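Local coordinates for protein cyclase (Uncultured organism, PDB 5IBZ) that belongs to the cyclase family, probably has arylformamidase activity, and binds acetylphosphate, at residues B[64-69]-B[248-253]; B[197-202]-B[300-305]; B[281-286]-B[315-320]. One frame throughout, in Å; residues are numbered along the deposited sequence.

Interaction 1 of 3, residues B[64-69]-B[248-253]. With UVW (acetylphosphate), chain F.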
ATOM      1  N   PRO B  64       4.652  -6.696  16.872  1.00 11.90           N
ATOM      2  CA  PRO B  64       3.642  -5.962  17.611  1.00 11.55           C
ATOM      3  C   PRO B  64       3.405  -4.614  16.952  1.00 15.27           C
ATOM      4  O   PRO B  64       4.352  -3.930  16.543  1.00 17.20           O
ATOM      5  CB  PRO B  64       4.253  -5.813  18.997  1.00 14.92           C
ATOM      6  CG  PRO B  64       5.725  -5.760  18.711  1.00 15.16           C
ATOM      7  CD  PRO B  64       5.966  -6.656  17.531  1.00 12.57           C
ATOM      8  N   VAL B  65       2.144  -4.258  16.846  1.00 17.26           N
ATOM      9  CA  VAL B  65       1.760  -2.977  16.311  1.00 16.61           C
ATOM     10  C   VAL B  65       0.432  -2.649  16.977  1.00 15.79           C
ATOM     11  O   VAL B  65      -0.444  -3.494  17.118  1.00 16.40           O
ATOM     12  CB  VAL B  65       1.691  -3.011  14.768  1.00 23.92           C
ATOM     13  CG1 VAL B  65       0.812  -4.159  14.301  1.00 24.43           C
ATOM     14  CG2 VAL B  65       1.231  -1.687  14.231  1.00 27.77           C
ATOM     15  N   PHE B  66       0.308  -1.420  17.450  1.00 15.61           N
ATOM     16  CA  PHE B  66      -0.810  -1.080  18.297  1.00 15.97           C
ATOM     17  C   PHE B  66      -2.066  -0.947  17.439  1.00 22.26           C
ATOM     18  O   PHE B  66      -2.087  -0.153  16.503  1.00 21.24           O
ATOM     19  CB  PHE B  66      -0.524   0.213  19.071  1.00 18.39           C
ATOM     20  CG  PHE B  66      -1.065   0.203  20.471  1.00 30.43           C
ATOM     21  CD1 PHE B  66      -2.410   0.008  20.702  1.00 35.65           C
ATOM     22  CD2 PHE B  66      -0.216   0.384  21.559  1.00 37.05           C
ATOM     23  CE1 PHE B  66      -2.915  -0.019  22.002  1.00 35.26           C
ATOM     24  CE2 PHE B  66      -0.703   0.360  22.847  1.00 34.74           C
ATOM     25  CZ  PHE B  66      -2.064   0.162  23.070  1.00 37.40           C
ATOM     26  N   PRO B  67      -3.105  -1.747  17.730  1.00 19.18           N
ATOM     27  CA  PRO B  67      -4.340  -1.630  16.958  1.00 23.05           C
ATOM     28  C   PRO B  67      -4.917  -0.219  17.050  1.00 28.04           C
ATOM     29  O   PRO B  67      -4.820   0.409  18.105  1.00 26.05           O
ATOM     30  CB  PRO B  67      -5.279  -2.649  17.622  1.00 28.11           C
ATOM     31  CG  PRO B  67      -4.397  -3.586  18.343  1.00 24.87           C
ATOM     32  CD  PRO B  67      -3.212  -2.780  18.778  1.00 23.59           C
ATOM     33  N   PRO B  68      -5.534   0.275  15.966  1.00 25.95           N
ATOM     34  CA  PRO B  68      -5.816  -0.404  14.703  1.00 24.78           C
ATOM     35  C   PRO B  68      -4.743  -0.213  13.631  1.00 20.96           C
ATOM     36  O   PRO B  68      -5.040  -0.377  12.446  1.00 21.07           O
ATOM     37  CB  PRO B  68      -7.114   0.259  14.267  1.00 28.79           C
ATOM     38  CG  PRO B  68      -6.918   1.658  14.681  1.00 29.70           C
ATOM     39  CD  PRO B  68      -6.160   1.608  15.996  1.00 31.01           C
ATOM     40  N   ARG B  69      -3.523   0.136  14.012  1.00 14.79           N
ATOM     41  CA  ARG B  69      -2.459   0.231  13.023  1.00 14.58           C
ATOM     42  C   ARG B  69      -2.281  -1.117  12.316  1.00 16.59           C
ATOM     43  O   ARG B  69      -2.392  -2.174  12.944  1.00 22.45           O
ATOM     44  CB  ARG B  69      -1.139   0.672  13.659  1.00 15.74           C
ATOM     45  CG  ARG B  69      -1.129   2.122  14.138  1.00 15.66           C
ATOM     46  CD  ARG B  69       0.116   2.449  14.971  1.00 14.63           C
ATOM     47  NE  ARG B  69       0.015   3.807  15.502  1.00 19.87           N
ATOM     48  CZ  ARG B  69       0.620   4.239  16.600  1.00 18.27           C
ATOM     49  NH1 ARG B  69       1.396   3.427  17.310  1.00 18.72           N
ATOM     50  NH2 ARG B  69       0.435   5.495  16.990  1.00 20.28           N
ATOM     51  N   ASP B 248      11.948  -0.697  24.570  1.00  7.24           N
ATOM     52  CA  ASP B 248      11.513  -1.950  23.975  1.00  8.14           C
ATOM     53  C   ASP B 248      10.084  -2.317  24.410  1.00 10.21           C
ATOM     54  O   ASP B 248       9.741  -3.494  24.571  1.00 10.07           O
ATOM     55  CB  ASP B 248      12.481  -3.062  24.355  1.00  8.57           C
ATOM     56  CG  ASP B 248      12.473  -3.343  25.832  1.00 10.61           C
ATOM     57  OD1 ASP B 248      11.897  -2.499  26.558  1.00  8.84           O
ATOM     58  OD2 ASP B 248      13.034  -4.391  26.264  1.00  9.97           O
ATOM     59  N   ASN B 249       9.245  -1.306  24.594  1.00  7.98           N
ATOM     60  CA  ASN B 249       7.804  -1.532  24.728  1.00  8.00           C
ATOM     61  C   ASN B 249       7.122  -0.844  23.544  1.00  9.73           C
ATOM     62  O   ASN B 249       7.797  -0.456  22.569  1.00 11.48           O
ATOM     63  CB  ASN B 249       7.278  -1.058  26.087  1.00  8.17           C
ATOM     64  CG  ASN B 249       7.516   0.410  26.335  1.00  8.05           C
ATOM     65  OD1 ASN B 249       7.865   1.153  25.420  1.00  9.20           O
ATOM     66  ND2 ASN B 249       7.300   0.844  27.586  1.00  8.20           N
ATOM     67  N   ILE B 250       5.800  -0.701  23.575  1.00  8.12           N
ATOM     68  CA  ILE B 250       5.079  -0.198  22.414  1.00  8.63           C
ATOM     69  C   ILE B 250       4.726   1.283  22.569  1.00 11.86           C
ATOM     70  O   ILE B 250       4.675   2.020  21.584  1.00 11.33           O
ATOM     71  CB  ILE B 250       3.770  -0.994  22.149  1.00 12.62           C
ATOM     72  CG1 ILE B 250       3.992  -2.499  22.317  1.00 10.53           C
ATOM     73  CG2 ILE B 250       3.250  -0.672  20.774  1.00 13.68           C
ATOM     74  CD1 ILE B 250       5.092  -3.111  21.463  1.00 13.63           C
ATOM     75  N   ALA B 251       4.513   1.728  23.805  1.00 10.65           N
ATOM     76  CA  ALA B 251       4.034   3.086  24.059  1.00 11.96           C
ATOM     77  C   ALA B 251       4.972   3.990  24.865  1.00 12.52           C
ATOM     78  O   ALA B 251       4.586   5.107  25.200  1.00 11.02           O
ATOM     79  CB  ALA B 251       2.708   3.009  24.773  1.00 14.08           C
ATOM     80  N   LEU B 252       6.153   3.482  25.213  1.00 10.14           N
ATOM     81  CA  LEU B 252       7.138   4.138  26.102  1.00  8.62           C
ATOM     82  C   LEU B 252       6.632   4.353  27.522  1.00  9.51           C
ATOM     83  O   LEU B 252       7.180   3.784  28.467  1.00 10.65           O
ATOM     84  CB  LEU B 252       7.617   5.486  25.537  1.00 10.35           C
ATOM     85  CG  LEU B 252       8.648   6.162  26.466  1.00 10.46           C
ATOM     86  CD1 LEU B 252       9.832   5.258  26.771  1.00 10.82           C
ATOM     87  CD2 LEU B 252       9.128   7.480  25.864  1.00 10.54           C
ATOM     88  N   GLU B 253       5.588   5.155  27.688  1.00  9.71           N
ATOM     89  CA  GLU B 253       5.039   5.314  29.024  1.00 11.54           C
ATOM     90  C   GLU B 253       4.152   4.137  29.391  1.00 13.46           C
ATOM     91  O   GLU B 253       3.676   3.393  28.524  1.00 11.07           O
ATOM     92  CB  GLU B 253       4.278   6.632  29.154  1.00 18.46           C
ATOM     93  CG  GLU B 253       2.945   6.708  28.504  1.00 17.28           C
ATOM     94  CD  GLU B 253       2.318   8.116  28.683  1.00 16.21           C
ATOM     95  OE1 GLU B 253       1.915   8.496  29.807  1.00 20.38           O
ATOM     96  OE2 GLU B 253       2.285   8.833  27.676  1.00 20.60           O
TER
HETATM   97  C1  UVW F 401      -0.220   4.839  21.021  1.00 44.05           C
HETATM   98  O1  UVW F 401      -0.519   4.753  19.879  1.00 54.91           O
HETATM   99  C1M UVW F 401      -1.239   4.504  22.107  1.00 43.15           C
HETATM  100  O2  UVW F 401       1.062   5.243  21.403  1.00 27.99           O
HETATM  101  P   UVW F 401       2.200   5.771  20.341  1.00 20.73           P
HETATM  102  O1P UVW F 401       1.620   6.782  19.379  1.00 22.07           O
HETATM  103  O2P UVW F 401       3.288   6.397  21.183  1.00 26.99           O
HETATM  104  O3P UVW F 401       2.783   4.635  19.541  1.00 27.93           O

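Interaction 2 of 3, residues B[197-202]-B[300-305]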
ATOM      1  N   GLY B 197      22.665  15.613  25.733  1.00 11.27           N
ATOM      2  CA  GLY B 197      22.634  15.122  24.371  1.00  8.50           C
ATOM      3  C   GLY B 197      22.422  13.610  24.248  1.00  7.73           C
ATOM      4  O   GLY B 197      22.166  13.114  23.160  1.00  9.52           O
ATOM      5  N   ASP B 198      22.538  12.877  25.354  1.00  8.13           N
ATOM      6  CA  ASP B 198      22.411  11.426  25.281  1.00  7.63           C
ATOM      7  C   ASP B 198      21.031  11.018  24.788  1.00  8.49           C
ATOM      8  O   ASP B 198      20.027  11.698  25.013  1.00  8.17           O
ATOM      9  CB  ASP B 198      22.641  10.761  26.642  1.00  8.31           C
ATOM     10  CG  ASP B 198      24.093  10.696  27.050  1.00 11.78           C
ATOM     11  OD1 ASP B 198      24.995  11.038  26.236  1.00 12.08           O
ATOM     12  OD2 ASP B 198      24.331  10.286  28.223  1.00 12.40           O
ATOM     13  N   ILE B 199      21.000   9.892  24.092  1.00  8.51           N
ATOM     14  CA  ILE B 199      19.778   9.171  23.828  1.00  8.44           C
ATOM     15  C   ILE B 199      19.692   8.043  24.850  1.00  7.78           C
ATOM     16  O   ILE B 199      20.583   7.199  24.909  1.00 10.30           O
ATOM     17  CB  ILE B 199      19.773   8.625  22.404  1.00  9.82           C
ATOM     18  CG1 ILE B 199      19.700   9.797  21.416  1.00 16.79           C
ATOM     19  CG2 ILE B 199      18.597   7.687  22.178  1.00 10.15           C
ATOM     20  CD1 ILE B 199      20.184   9.466  20.045  1.00 24.01           C
ATOM     21  N   LEU B 200      18.641   8.039  25.656  1.00  7.15           N
ATOM     22  CA  LEU B 200      18.422   7.022  26.669  1.00  7.25           C
ATOM     23  C   LEU B 200      17.607   5.878  26.099  1.00 10.84           C
ATOM     24  O   LEU B 200      16.559   6.086  25.514  1.00  9.33           O
ATOM     25  CB  LEU B 200      17.718   7.632  27.861  1.00  7.42           C
ATOM     26  CG  LEU B 200      17.522   6.686  29.041  1.00 10.77           C
ATOM     27  CD1 LEU B 200      18.851   6.357  29.728  1.00 14.27           C
ATOM     28  CD2 LEU B 200      16.565   7.306  30.039  1.00 13.72           C
ATOM     29  N   VAL B 201      18.110   4.666  26.279  1.00  9.01           N
ATOM     30  CA  VAL B 201      17.479   3.479  25.745  1.00  8.18           C
ATOM     31  C   VAL B 201      17.110   2.582  26.930  1.00  8.14           C
ATOM     32  O   VAL B 201      17.995   2.162  27.694  1.00  8.98           O
ATOM     33  CB  VAL B 201      18.435   2.754  24.758  1.00 11.69           C
ATOM     34  CG1 VAL B 201      17.822   1.525  24.237  1.00 15.58           C
ATOM     35  CG2 VAL B 201      18.829   3.700  23.607  1.00 13.74           C
ATOM     36  N   ILE B 202      15.811   2.344  27.120  1.00  8.87           N
ATOM     37  CA  ILE B 202      15.291   1.674  28.316  1.00  9.01           C
ATOM     38  C   ILE B 202      14.828   0.261  28.020  1.00  7.60           C
ATOM     39  O   ILE B 202      13.922   0.062  27.177  1.00  7.96           O
ATOM     40  CB  ILE B 202      14.101   2.452  28.915  1.00  8.75           C
ATOM     41  CG1 ILE B 202      14.505   3.914  29.144  1.00  8.67           C
ATOM     42  CG2 ILE B 202      13.622   1.810  30.224  1.00  8.05           C
ATOM     43  CD1 ILE B 202      13.350   4.798  29.571  1.00  9.47           C
ATOM     44  N   PHE B 300      27.515   3.973  24.669  1.00  9.30           N
ATOM     45  CA  PHE B 300      28.001   3.570  23.356  1.00  9.62           C
ATOM     46  C   PHE B 300      27.700   4.623  22.307  1.00 10.55           C
ATOM     47  O   PHE B 300      27.019   5.625  22.579  1.00 10.48           O
ATOM     48  CB  PHE B 300      27.364   2.245  22.943  1.00  9.99           C
ATOM     49  CG  PHE B 300      25.878   2.209  23.184  1.00 10.18           C
ATOM     50  CD1 PHE B 300      24.997   2.722  22.257  1.00  9.52           C
ATOM     51  CD2 PHE B 300      25.374   1.703  24.362  1.00 11.95           C
ATOM     52  CE1 PHE B 300      23.647   2.703  22.492  1.00  9.97           C
ATOM     53  CE2 PHE B 300      24.028   1.685  24.603  1.00 11.09           C
ATOM     54  CZ  PHE B 300      23.159   2.194  23.670  1.00 11.09           C
ATOM     55  N   PHE B 301      28.239   4.408  21.116  1.00  8.38           N
ATOM     56  CA  PHE B 301      27.889   5.240  19.970  1.00  8.55           C
ATOM     57  C   PHE B 301      26.619   4.660  19.366  1.00 10.94           C
ATOM     58  O   PHE B 301      26.516   3.455  19.165  1.00  9.50           O
ATOM     59  CB  PHE B 301      29.035   5.294  18.952  1.00  8.12           C
ATOM     60  CG  PHE B 301      28.767   6.154  17.746  1.00  9.48           C
ATOM     61  CD1 PHE B 301      28.124   5.631  16.628  1.00 13.60           C
ATOM     62  CD2 PHE B 301      29.191   7.464  17.729  1.00 13.50           C
ATOM     63  CE1 PHE B 301      27.910   6.431  15.504  1.00 16.07           C
ATOM     64  CE2 PHE B 301      28.961   8.273  16.615  1.00 19.43           C
ATOM     65  CZ  PHE B 301      28.330   7.743  15.505  1.00 18.45           C
ATOM     66  N   LEU B 302      25.638   5.521  19.135  1.00  7.41           N
ATOM     67  CA  LEU B 302      24.347   5.115  18.593  1.00  7.85           C
ATOM     68  C   LEU B 302      24.096   5.773  17.252  1.00  7.70           C
ATOM     69  O   LEU B 302      24.145   7.004  17.159  1.00  9.06           O
ATOM     70  CB  LEU B 302      23.238   5.498  19.555  1.00  7.17           C
ATOM     71  CG  LEU B 302      21.818   5.120  19.132  1.00  7.45           C
ATOM     72  CD1 LEU B 302      21.680   3.631  18.931  1.00 11.53           C
ATOM     73  CD2 LEU B 302      20.848   5.595  20.171  1.00 12.51           C
ATOM     74  N   ALA B 303      23.857   4.961  16.217  1.00  7.30           N
ATOM     75  CA  ALA B 303      23.414   5.463  14.921  1.00  7.17           C
ATOM     76  C   ALA B 303      21.951   5.135  14.761  1.00  7.23           C
ATOM     77  O   ALA B 303      21.601   4.003  14.370  1.00  7.29           O
ATOM     78  CB  ALA B 303      24.226   4.850  13.788  1.00  8.89           C
ATOM     79  N   ALA B 304      21.103   6.115  15.089  1.00  6.71           N
ATOM     80  CA  ALA B 304      19.658   5.930  15.092  1.00  6.81           C
ATOM     81  C   ALA B 304      18.983   7.011  14.253  1.00  7.21           C
ATOM     82  O   ALA B 304      17.899   7.511  14.582  1.00  8.22           O
ATOM     83  CB  ALA B 304      19.134   5.922  16.499  1.00  9.29           C
ATOM     84  N   GLN B 305      19.563   7.281  13.099  1.00  7.41           N
ATOM     85  CA  GLN B 305      18.991   8.287  12.202  1.00  7.41           C
ATOM     86  C   GLN B 305      17.638   7.826  11.647  1.00  8.42           C
ATOM     87  O   GLN B 305      17.427   6.648  11.368  1.00  7.75           O
ATOM     88  CB  GLN B 305      19.976   8.602  11.067  1.00  8.09           C
ATOM     89  CG  GLN B 305      20.211   7.462  10.055  1.00  6.98           C
ATOM     90  CD  GLN B 305      21.354   6.497  10.420  1.00  6.96           C
ATOM     91  OE1 GLN B 305      21.594   6.188  11.591  1.00  8.63           O
ATOM     92  NE2 GLN B 305      22.022   5.984   9.396  1.00  7.73           N
TER

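Interaction 3 of 3, residues B[281-286]-B[315-320]. With UVW (acetylphosphate), chain F.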
ATOM      1  N   GLU B 281      10.116   3.752  20.080  1.00  7.16           N
ATOM      2  CA  GLU B 281       9.291   2.633  20.521  1.00  7.47           C
ATOM      3  C   GLU B 281       9.588   1.380  19.731  1.00  8.35           C
ATOM      4  O   GLU B 281      10.008   1.447  18.570  1.00  8.16           O
ATOM      5  CB  GLU B 281       7.799   2.970  20.395  1.00  8.81           C
ATOM      6  CG  GLU B 281       7.384   4.084  21.351  1.00 10.44           C
ATOM      7  CD  GLU B 281       6.028   4.691  21.058  1.00 13.30           C
ATOM      8  OE1 GLU B 281       5.504   4.536  19.940  1.00 15.82           O
ATOM      9  OE2 GLU B 281       5.489   5.313  21.993  1.00 13.57           O
ATOM     10  N   ILE B 282       9.315   0.249  20.359  1.00  7.40           N
ATOM     11  CA  ILE B 282       9.489  -1.096  19.782  1.00  9.19           C
ATOM     12  C   ILE B 282      10.940  -1.361  19.348  1.00  7.64           C
ATOM     13  O   ILE B 282      11.234  -2.043  18.360  1.00  7.82           O
ATOM     14  CB  ILE B 282       8.526  -1.375  18.576  1.00  7.76           C
ATOM     15  CG1 ILE B 282       7.193  -0.616  18.735  1.00  8.87           C
ATOM     16  CG2 ILE B 282       8.297  -2.878  18.505  1.00  9.03           C
ATOM     17  CD1 ILE B 282       6.133  -0.970  17.693  1.00 10.19           C
ATOM     18  N   TRP B 283      11.877  -0.866  20.139  1.00  8.04           N
ATOM     19  CA  TRP B 283      13.272  -1.239  19.947  1.00  8.95           C
ATOM     20  C   TRP B 283      13.510  -2.632  20.537  1.00  7.84           C
ATOM     21  O   TRP B 283      12.719  -3.113  21.358  1.00  9.14           O
ATOM     22  CB  TRP B 283      14.207  -0.194  20.592  1.00  8.83           C
ATOM     23  CG  TRP B 283      14.199   1.170  19.931  1.00  7.09           C
ATOM     24  CD1 TRP B 283      13.145   1.790  19.329  1.00  8.10           C
ATOM     25  CD2 TRP B 283      15.306   2.075  19.825  1.00  6.53           C
ATOM     26  NE1 TRP B 283      13.522   3.031  18.854  1.00  7.75           N
ATOM     27  CE2 TRP B 283      14.847   3.226  19.144  1.00  7.84           C
ATOM     28  CE3 TRP B 283      16.646   2.018  20.225  1.00  6.59           C
ATOM     29  CZ2 TRP B 283      15.671   4.311  18.882  1.00  7.42           C
ATOM     30  CZ3 TRP B 283      17.464   3.102  19.962  1.00  6.84           C
ATOM     31  CH2 TRP B 283      16.979   4.225  19.297  1.00  6.47           C
ATOM     32  N   TRP B 284      14.582  -3.293  20.098  1.00  8.44           N
ATOM     33  CA  TRP B 284      14.928  -4.643  20.530  1.00  7.22           C
ATOM     34  C   TRP B 284      16.251  -4.589  21.258  1.00  8.09           C
ATOM     35  O   TRP B 284      17.286  -4.289  20.655  1.00  7.76           O
ATOM     36  CB  TRP B 284      15.030  -5.608  19.342  1.00  8.09           C
ATOM     37  CG  TRP B 284      15.337  -7.006  19.795  1.00 10.46           C
ATOM     38  CD1 TRP B 284      16.567  -7.599  19.860  1.00 12.68           C
ATOM     39  CD2 TRP B 284      14.396  -7.972  20.276  1.00 10.42           C
ATOM     40  NE1 TRP B 284      16.448  -8.878  20.358  1.00 13.83           N
ATOM     41  CE2 TRP B 284      15.125  -9.130  20.618  1.00 11.50           C
ATOM     42  CE3 TRP B 284      13.001  -7.969  20.461  1.00 10.84           C
ATOM     43  CZ2 TRP B 284      14.503 -10.282  21.111  1.00 15.13           C
ATOM     44  CZ3 TRP B 284      12.393  -9.110  20.950  1.00 13.59           C
ATOM     45  CH2 TRP B 284      13.146 -10.246  21.277  1.00 13.94           C
ATOM     46  N   LEU B 285      16.222  -4.865  22.562  1.00  8.76           N
ATOM     47  CA  LEU B 285      17.370  -4.590  23.411  1.00  8.80           C
ATOM     48  C   LEU B 285      17.982  -5.812  24.079  1.00  9.32           C
ATOM     49  O   LEU B 285      18.932  -5.682  24.847  1.00  9.83           O
ATOM     50  CB  LEU B 285      16.948  -3.577  24.485  1.00  9.54           C
ATOM     51  CG  LEU B 285      16.431  -2.247  23.918  1.00 10.61           C
ATOM     52  CD1 LEU B 285      16.012  -1.306  25.033  1.00 10.43           C
ATOM     53  CD2 LEU B 285      17.460  -1.583  23.019  1.00  9.68           C
ATOM     54  N   GLU B 286      17.431  -6.995  23.813  1.00  8.85           N
ATOM     55  CA  GLU B 286      17.853  -8.194  24.531  1.00  9.59           C
ATOM     56  C   GLU B 286      19.336  -8.513  24.351  1.00  9.21           C
ATOM     57  O   GLU B 286      20.029  -8.856  25.323  1.00 10.48           O
ATOM     58  CB  GLU B 286      17.021  -9.406  24.095  1.00 11.48           C
ATOM     59  CG  GLU B 286      17.255 -10.603  25.043  1.00 12.69           C
ATOM     60  CD  GLU B 286      16.390 -11.819  24.754  1.00 26.68           C
ATOM     61  OE1 GLU B 286      15.269 -11.664  24.247  1.00 24.29           O
ATOM     62  OE2 GLU B 286      16.835 -12.944  25.063  1.00 35.50           O
ATOM     63  N   SER B 315       9.363   7.827  11.857  1.00  9.56           N
ATOM     64  CA  SER B 315      10.088   7.023  10.894  1.00  8.24           C
ATOM     65  C   SER B 315      10.444   5.667  11.453  1.00  6.46           C
ATOM     66  O   SER B 315      10.760   5.569  12.636  1.00  8.20           O
ATOM     67  CB  SER B 315      11.381   7.718  10.511  1.00 12.00           C
ATOM     68  OG  SER B 315      12.120   6.935   9.599  1.00  9.77           O
ATOM     69  N   PRO B 316      10.446   4.633  10.601  1.00  9.02           N
ATOM     70  CA  PRO B 316      11.137   3.396  10.953  1.00  6.48           C
ATOM     71  C   PRO B 316      12.626   3.623  10.947  1.00  7.37           C
ATOM     72  O   PRO B 316      13.131   4.604  10.389  1.00  9.24           O
ATOM     73  CB  PRO B 316      10.708   2.402   9.858  1.00 10.78           C
ATOM     74  CG  PRO B 316      10.268   3.215   8.756  1.00 16.74           C
ATOM     75  CD  PRO B 316       9.792   4.538   9.286  1.00 11.23           C
ATOM     76  N   LEU B 317      13.338   2.737  11.614  1.00 10.15           N
ATOM     77  CA  LEU B 317      14.787   2.801  11.566  1.00 11.33           C
ATOM     78  C   LEU B 317      15.391   1.485  11.995  1.00  8.93           C
ATOM     79  O   LEU B 317      14.697   0.575  12.421  1.00  9.73           O
ATOM     80  CB  LEU B 317      15.307   3.928  12.436  1.00 12.99           C
ATOM     81  CG  LEU B 317      15.187   3.688  13.928  1.00  9.88           C
ATOM     82  CD1 LEU B 317      16.313   4.474  14.640  1.00 13.49           C
ATOM     83  CD2 LEU B 317      13.860   4.149  14.443  1.00 11.07           C
ATOM     84  N   ASN B 318      16.711   1.417  11.826  1.00  7.76           N
ATOM     85  CA  ASN B 318      17.503   0.312  12.330  1.00  7.61           C
ATOM     86  C   ASN B 318      18.601   0.915  13.194  1.00  7.96           C
ATOM     87  O   ASN B 318      19.690   1.222  12.717  1.00  8.91           O
ATOM     88  CB  ASN B 318      18.078  -0.511  11.192  1.00  8.88           C
ATOM     89  CG  ASN B 318      18.875  -1.669  11.680  1.00  8.55           C
ATOM     90  OD1 ASN B 318      18.866  -1.981  12.861  1.00  9.36           O
ATOM     91  ND2 ASN B 318      19.598  -2.303  10.784  1.00  9.80           N
ATOM     92  N   PRO B 319      18.302   1.140  14.474  1.00  7.25           N
ATOM     93  CA  PRO B 319      19.351   1.746  15.319  1.00  6.62           C
ATOM     94  C   PRO B 319      20.521   0.791  15.532  1.00  8.78           C
ATOM     95  O   PRO B 319      20.268  -0.378  15.872  1.00  9.41           O
ATOM     96  CB  PRO B 319      18.624   2.015  16.649  1.00  7.41           C
ATOM     97  CG  PRO B 319      17.183   1.607  16.426  1.00  9.09           C
ATOM     98  CD  PRO B 319      17.171   0.667  15.267  1.00  7.58           C
ATOM     99  N   ILE B 320      21.760   1.253  15.336  1.00  6.97           N
ATOM    100  CA  ILE B 320      22.939   0.429  15.593  1.00  7.12           C
ATOM    101  C   ILE B 320      23.709   0.968  16.795  1.00  8.01           C
ATOM    102  O   ILE B 320      24.120   2.131  16.788  1.00  9.33           O
ATOM    103  CB  ILE B 320      23.890   0.389  14.391  1.00  9.23           C
ATOM    104  CG1 ILE B 320      23.156   0.049  13.090  1.00 10.23           C
ATOM    105  CG2 ILE B 320      25.010  -0.631  14.648  1.00  9.29           C
ATOM    106  CD1 ILE B 320      22.447  -1.309  13.086  1.00 10.70           C
TER
HETATM  107  C1  UVW F 401      -0.220   4.839  21.021  1.00 44.05           C
HETATM  108  O1  UVW F 401      -0.519   4.753  19.879  1.00 54.91           O
HETATM  109  C1M UVW F 401      -1.239   4.504  22.107  1.00 43.15           C
HETATM  110  O2  UVW F 401       1.062   5.243  21.403  1.00 27.99           O
HETATM  111  P   UVW F 401       2.200   5.771  20.341  1.00 20.73           P
HETATM  112  O1P UVW F 401       1.620   6.782  19.379  1.00 22.07           O
HETATM  113  O2P UVW F 401       3.288   6.397  21.183  1.00 26.99           O
HETATM  114  O3P UVW F 401       2.783   4.635  19.541  1.00 27.93           O

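Interaction 1 of 3, residues B[64-69]-B[248-253]
Two irregular loops meet side chain to side chain, the backbones nearest at F66 and I250, whose CA atoms lie 7.2 Å apart. I250 splits its two branches between two partners. Its CD1 methyl settles against the P64 ring, 3.8 Å from CB and almost as near to CG, while its CG2 methyl lies 3.7 Å from F66 CD2. This division follows from the first torsion of I250 (chi1 -43°), which sets CG2 anti to the backbone N and leaves CG1 beside it. Helix 215-223 backs the cluster, F222 touching P64, F66 and I250 alike. Acetylphosphate meets this cluster at F66: its C1M methyl stands 4.2 Å above one face of the F66 ring, displaced toward the rim. Its phosphate turns to R69, whose chain runs extended from CG to NE and brings the guanidinium up with the phosphorus in its plane. R69 NH1 donates to O3P of acetylphosphate at 2.9 Å and R69 NH2 to its O1P at 3.0 Å, both nearly straight (171° and 170° at the hydrogen), a two-pronged grip that fixes how the phosphate is rotated. NE of the same arginine forms a salt bridge with D101 of the second subunit, so a second-shell acid from another chain positions a ligand-binding group. On the far loop N249 makes an Asx motif, its OD1 taking the L252 N-H at 2.9 Å from above the carbonyl plane, and its ND2 returns a bond to L252 O at 3.1 Å. H119 and H268 also hydrogen-bond the ligand. P64 backs I250 and I250 in turn F66, which offers an apolar face to the acetyl methyl, while R69 directs N-H groups to the phosphate, consistent with a pocket suited to an anion bearing a small apolar group.

Interaction 2 of 3, residues B[197-202]-B[300-305]
I199 and V201 on strand 199-203 reach L302 on strand 299-303 through side chains alone, with CA of I199 and CA of L302 8.0 Å apart. The side chain of I199 wraps around a single methyl, L302 CD2. Its CB already lies 3.9 Å from that carbon. At the fork, CG2 is the closest atom, 3.7 Å from L302 CD2; it lies anti to the backbone N, with CG1 beside that N (chi1 -67°). CG1 stays farther back, 4.5 Å from the same CD2, but the tip CD1 swings in again to 3.9 Å from it. CB, CG2 and CD1 therefore form a shallow cradle into which the leucine methyl points, the two side chains crossing at about a right angle. CG of L302 stands anti to its own backbone N (chi1 -179°), and from there CD2 is the branch that reaches I199. The other neighbour is looser: V201 CG2 is 4.4 Å from L302 CD2 and flanks it from two residues further along the strand. F300 leaves its strand to one side, yet its ring is turned so that CZ comes to 4.6 Å from V201 CG2, just beyond contact. Strand 158-163 runs between the two strands, and I199 bonds to R158 and V160 through its backbone. The opposite side of strand 299-303 faces the second subunit, where F301 meets F301 of that chain. The arrangement is that of apolar residues packing over one face of a sheet across an intervening strand, here the mixed central sheet of the cyclase fold, with strand 199-203 parallel to 158-163 and 299-303 antiparallel to it.

Interaction 3 of 3, residues B[281-286]-B[315-320]
Just behind the acetylphosphate pocket, where E281 is a ligand-contacting residue, the chain turns and lays the indole of W283 on P319. The pyrrolidine comes over one face: P319 CG stands 3.6 Å from the centroid of the six-membered ring of W283, only 2° off its normal, a CH-pi contact with CG directly over the ring centre. P319 CB joins it from the outer side, 3.7 Å from W283 CZ3. L317 CD1 reaches the ring obliquely, 4.3 Å from W283 CZ2. The indole is also held at its polar end, since NE1 is hydrogen-bonded to Q113 O, and W114 meets the ring edge-to-face; together these fix the plane on which P319 rests. Two residues back, E281 sends an extended side chain the other way, into the pocket, where its OE2 comes within 2.6 Å of the ligand O2P. The second segment is tied in turn to the second subunit, N318 ND2 bonding to P306 O and K152 O of that chain. A proline set with its CB-CG edge on a tryptophan face is a classic CH-pi contact; here it joins the loop that leaves strand 278-281, whose last residue E281 reaches the ligand pocket, to the segment linking strands 314-316 and 320-322.

Overall arrangement
The six segments come in the order 64-69, 197-202, 248-253, 281-286, 300-305, 315-320, so interaction 2 interlocks with both others, whereas interaction 1 closes before interaction 3 opens. Interaction 3 is the middle one, its centre about 13 Å from that of interaction 1 and about 11 Å from that of interaction 2; the latter two centres are about 20 Å apart. Strands 199-203, 244-247 and 278-281 are parallel neighbours in the mixed sheet; segment 248-253 follows the second, and 281-286 leads on from the end of the third. A probable hydrogen bond from I282 N to N249 O joins these two segments. The contacts thus run from sheet interior to ligand pocket, with the second subunit near all three.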